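Local coordinates for polycomb protein Scm (Drosophila melanogaster, PDB 5J8Y) that binds the SAM domain of Sfmbt through its own SAM domain and so probably helps link PRC1 to PhoRC at Polycomb response elements, at residues A26-G29 against D30-R33; S47-M50 against M51-G55. All blocks are in the same frame, centred on the assembly; numbering follows the deposited sequence.

Contact 1 and contact 2 follow each other along the chain of one all-helical SAM domain, their centres about 14 Å apart. Contact 1 (26-29 with 30-33) is the entry into helix 29-34; contact 2 (47-50 with 51-55) runs along helix 47-53 and over its C-terminal end. The two meet directly: L31 CD2 lies 3.4 Å from M54 O, and F32 CE1 packs on M54 CE. Helix 58-71 is shared by both, since F32 and M50 each reach I64. The outer side of contact 2 faces the chain of Polycomb protein Sfmbt, whereas contact 1 touches no other chain of the assembly; through M54, contact 1 backs the part of the domain that binds Sfmbt.

Contact 1: A26-G29 against D30-R33; sequences AVHG and DLFR
The H28 carbonyl and the F32 ring form the tight side of this helix start. H28 O accepts the F32 backbone N-H at 3.3 Å, a fairly straight bond, and CD1 of F32 comes within 3.2 Å of the same oxygen. CG of F32 stands opposite its own carbonyl carbon (chi1 -85°), which keeps the ring on the H28 side, where V14, I15 and I64 also pack against it. L31 brings CB to 3.4 Å from H28 O, while its CD2 lies obliquely off the imidazole. The next N-H, of R33, bonds to G29 O.

The other side is more open and polar: D30 is exposed and R33 partly so. Only the end of R33 closes down on the first turn, its extended chain reaching back to put NH1 3.2 Å from G29 C. NH1 also makes a salt bridge to D30 OD1 at 3.0 Å, though as a hydrogen bond this is weak; NE pairs with E12 of helix 11-21 in a second salt bridge. A leucine in place of R33 would probably leave both D30 and E12 without their cationic mate and uncover the G29 backbone. The arrangement is a helix N-terminus with H28 at the N-cap, opening helix 29-34 of the SAM fold.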
# COMPACT_ATOMS: atom_id res chain seq x y z
N ALA A 26 -7.85 13.63 -13.07
CA ALA A 26 -9.06 13.70 -12.23
C ALA A 26 -9.94 12.48 -12.43
O ALA A 26 -10.67 12.06 -11.55
CB ALA A 26 -9.83 14.97 -12.52
N VAL A 27 -9.86 11.90 -13.60
CA VAL A 27 -10.66 10.73 -13.93
C VAL A 27 -10.38 9.59 -12.95
O VAL A 27 -11.26 8.77 -12.69
CB VAL A 27 -10.36 10.23 -15.37
CG1 VAL A 27 -11.34 9.14 -15.77
CG2 VAL A 27 -10.42 11.38 -16.36
N HIS A 28 -9.17 9.55 -12.41
CA HIS A 28 -8.72 8.43 -11.60
C HIS A 28 -9.03 8.60 -10.12
O HIS A 28 -8.48 7.89 -9.28
CB HIS A 28 -7.22 8.22 -11.80
CG HIS A 28 -6.82 8.06 -13.23
ND1 HIS A 28 -7.09 6.92 -13.95
CD2 HIS A 28 -6.19 8.90 -14.09
CE1 HIS A 28 -6.64 7.06 -15.19
NE2 HIS A 28 -6.08 8.25 -15.29
N GLY A 29 -9.92 9.53 -9.80
CA GLY A 29 -10.36 9.74 -8.43
C GLY A 29 -10.87 8.47 -7.78
O GLY A 29 -10.28 7.98 -6.81
N ASP A 30 -11.96 7.93 -8.31
CA ASP A 30 -12.60 6.75 -7.73
C ASP A 30 -11.67 5.55 -7.66
O ASP A 30 -11.85 4.66 -6.82
CB ASP A 30 -13.86 6.37 -8.53
CG ASP A 30 -15.00 7.34 -8.31
OD1 ASP A 30 -15.00 8.06 -7.28
OD2 ASP A 30 -15.92 7.38 -9.15
N LEU A 31 -10.69 5.51 -8.52
CA LEU A 31 -9.72 4.43 -8.55
C LEU A 31 -8.88 4.47 -7.26
O LEU A 31 -8.64 3.49 -6.64
CB LEU A 31 -8.84 4.51 -9.77
CG LEU A 31 -7.90 3.35 -9.92
CD1 LEU A 31 -8.65 2.08 -10.23
CD2 LEU A 31 -6.84 3.62 -10.93
N PHE A 32 -8.47 5.67 -6.88
CA PHE A 32 -7.69 5.90 -5.68
C PHE A 32 -8.49 5.61 -4.43
O PHE A 32 -7.97 5.18 -3.47
CB PHE A 32 -7.16 7.30 -5.66
CG PHE A 32 -5.89 7.44 -6.39
CD1 PHE A 32 -5.82 7.19 -7.72
CD2 PHE A 32 -4.78 7.79 -5.75
CE1 PHE A 32 -4.66 7.32 -8.39
CE2 PHE A 32 -3.60 7.91 -6.42
CZ PHE A 32 -3.55 7.67 -7.74
N ARG A 33 -9.80 5.85 -4.50
CA ARG A 33 -10.68 5.58 -3.39
C ARG A 33 -10.84 4.08 -3.20
O ARG A 33 -10.72 3.59 -2.10
CB ARG A 33 -12.04 6.27 -3.60
CG ARG A 33 -11.96 7.77 -3.79
CD ARG A 33 -13.30 8.47 -4.00
NE ARG A 33 -13.12 9.90 -3.97
CZ ARG A 33 -13.00 10.67 -5.04
NH1 ARG A 33 -13.07 10.16 -6.26
NH2 ARG A 33 -12.81 11.96 -4.90

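Contact 2: S47-M50 against M51-G55; sequences SEMM and MKYMG
M49 and Y53, one helical turn apart, make the side-chain contact of this stretch. The thioether lies beside the ring: SD is 5.3 Å from the ring centroid and 80° off its normal, so the sulfur sits at the edge, a Met-aromatic contact. SD and CE both approach Y53 CD2, each at 4.0 Å. Bends at chi2 (-63°) and chi3 fold the M49 chain back to the ring although its CB sets out away from the following turn. CG of K52 lies over the centre of one face of the same ring, 4.1 Å above the plane.

Backbone bonds carry the helix. M51 N binds S47 O, K52 N binds E48 O at 2.9 Å, and Y53 N binds M49 O. In this last turn of the SAM-domain helix 47-53 and just beyond it, the bonds of M54 N, to M49 O and M50 O, are both weak, and G55 is the first residue to leave helical geometry, with positive phi.

Two polar ends reach the Sfmbt chain. K52 NZ forms a salt bridge with D46 of the Sfmbt chain, and Y53 OH hydrogen-bonds to the same carboxylate oxygen, so lysine and tyrosine grip one aspartate across the heterodimer interface. S47 OG instead bonds within its own chain, to A79 O.

Apolar packing divides between that interface and the domain interior. Y53 and M54 pack on V56 of the Sfmbt chain, whereas M50 turns inward onto I64 and C65 of helix 58-71. M51 lies against A61 and L80.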
# COMPACT_ATOMS: atom_id res chain seq x y z
N SER A 47 5.54 1.98 -9.93
CA SER A 47 4.95 1.84 -11.25
C SER A 47 4.40 0.47 -11.49
O SER A 47 3.41 0.35 -12.09
CB SER A 47 5.90 2.21 -12.37
OG SER A 47 6.90 1.31 -12.49
N GLU A 48 5.05 -0.54 -10.98
CA GLU A 48 4.58 -1.89 -11.10
C GLU A 48 3.19 -2.11 -10.51
O GLU A 48 2.35 -2.58 -11.20
CB GLU A 48 5.55 -2.87 -10.47
CG GLU A 48 6.86 -3.01 -11.19
CD GLU A 48 7.74 -1.78 -11.21
OE1 GLU A 48 7.71 -0.97 -10.31
OE2 GLU A 48 8.47 -1.65 -12.18
N MET A 49 2.99 -1.75 -9.26
CA MET A 49 1.71 -1.90 -8.58
C MET A 49 0.62 -1.09 -9.26
O MET A 49 -0.54 -1.49 -9.30
CB MET A 49 1.83 -1.49 -7.11
CG MET A 49 2.77 -2.37 -6.29
SD MET A 49 2.23 -4.08 -6.16
CE MET A 49 0.82 -3.92 -5.06
N MET A 50 1.00 0.07 -9.79
CA MET A 50 0.06 0.94 -10.50
C MET A 50 -0.51 0.28 -11.75
O MET A 50 -1.72 0.24 -11.95
CB MET A 50 0.74 2.25 -10.90
CG MET A 50 1.03 3.19 -9.76
SD MET A 50 1.70 4.74 -10.39
CE MET A 50 2.88 5.15 -9.12
N MET A 51 0.37 -0.24 -12.59
CA MET A 51 -0.04 -0.76 -13.89
C MET A 51 -0.56 -2.19 -13.79
O MET A 51 -1.44 -2.59 -14.55
CB MET A 51 1.11 -0.67 -14.88
CG MET A 51 1.49 0.76 -15.23
SD MET A 51 2.83 0.89 -16.44
CE MET A 51 2.08 0.12 -17.87
N LYS A 52 -0.02 -2.96 -12.84
CA LYS A 52 -0.45 -4.34 -12.69
C LYS A 52 -1.80 -4.43 -11.98
O LYS A 52 -2.70 -5.14 -12.45
CB LYS A 52 0.58 -5.16 -11.91
CG LYS A 52 0.44 -6.65 -12.15
CD LYS A 52 1.37 -7.49 -11.29
CE LYS A 52 1.69 -8.81 -11.97
NZ LYS A 52 2.06 -9.89 -11.01
N TYR A 53 -1.93 -3.73 -10.86
CA TYR A 53 -3.04 -3.92 -9.95
C TYR A 53 -4.07 -2.78 -9.87
O TYR A 53 -5.18 -2.96 -9.43
CB TYR A 53 -2.48 -4.26 -8.58
CG TYR A 53 -1.96 -5.67 -8.53
CD1 TYR A 53 -2.76 -6.73 -8.89
CD2 TYR A 53 -0.66 -5.95 -8.15
CE1 TYR A 53 -2.31 -8.02 -8.86
CE2 TYR A 53 -0.18 -7.24 -8.13
CZ TYR A 53 -1.01 -8.28 -8.49
OH TYR A 53 -0.54 -9.57 -8.46
N MET A 54 -3.72 -1.60 -10.37
CA MET A 54 -4.67 -0.49 -10.40
C MET A 54 -5.17 -0.27 -11.83
O MET A 54 -6.13 0.47 -12.04
CB MET A 54 -4.03 0.79 -9.85
CG MET A 54 -3.57 0.66 -8.41
SD MET A 54 -2.91 2.19 -7.70
CE MET A 54 -4.38 3.22 -7.65
N GLY A 55 -4.53 -0.91 -12.80
CA GLY A 55 -5.00 -0.91 -14.17
C GLY A 55 -4.73 0.38 -14.92
O GLY A 55 -5.31 0.63 -15.97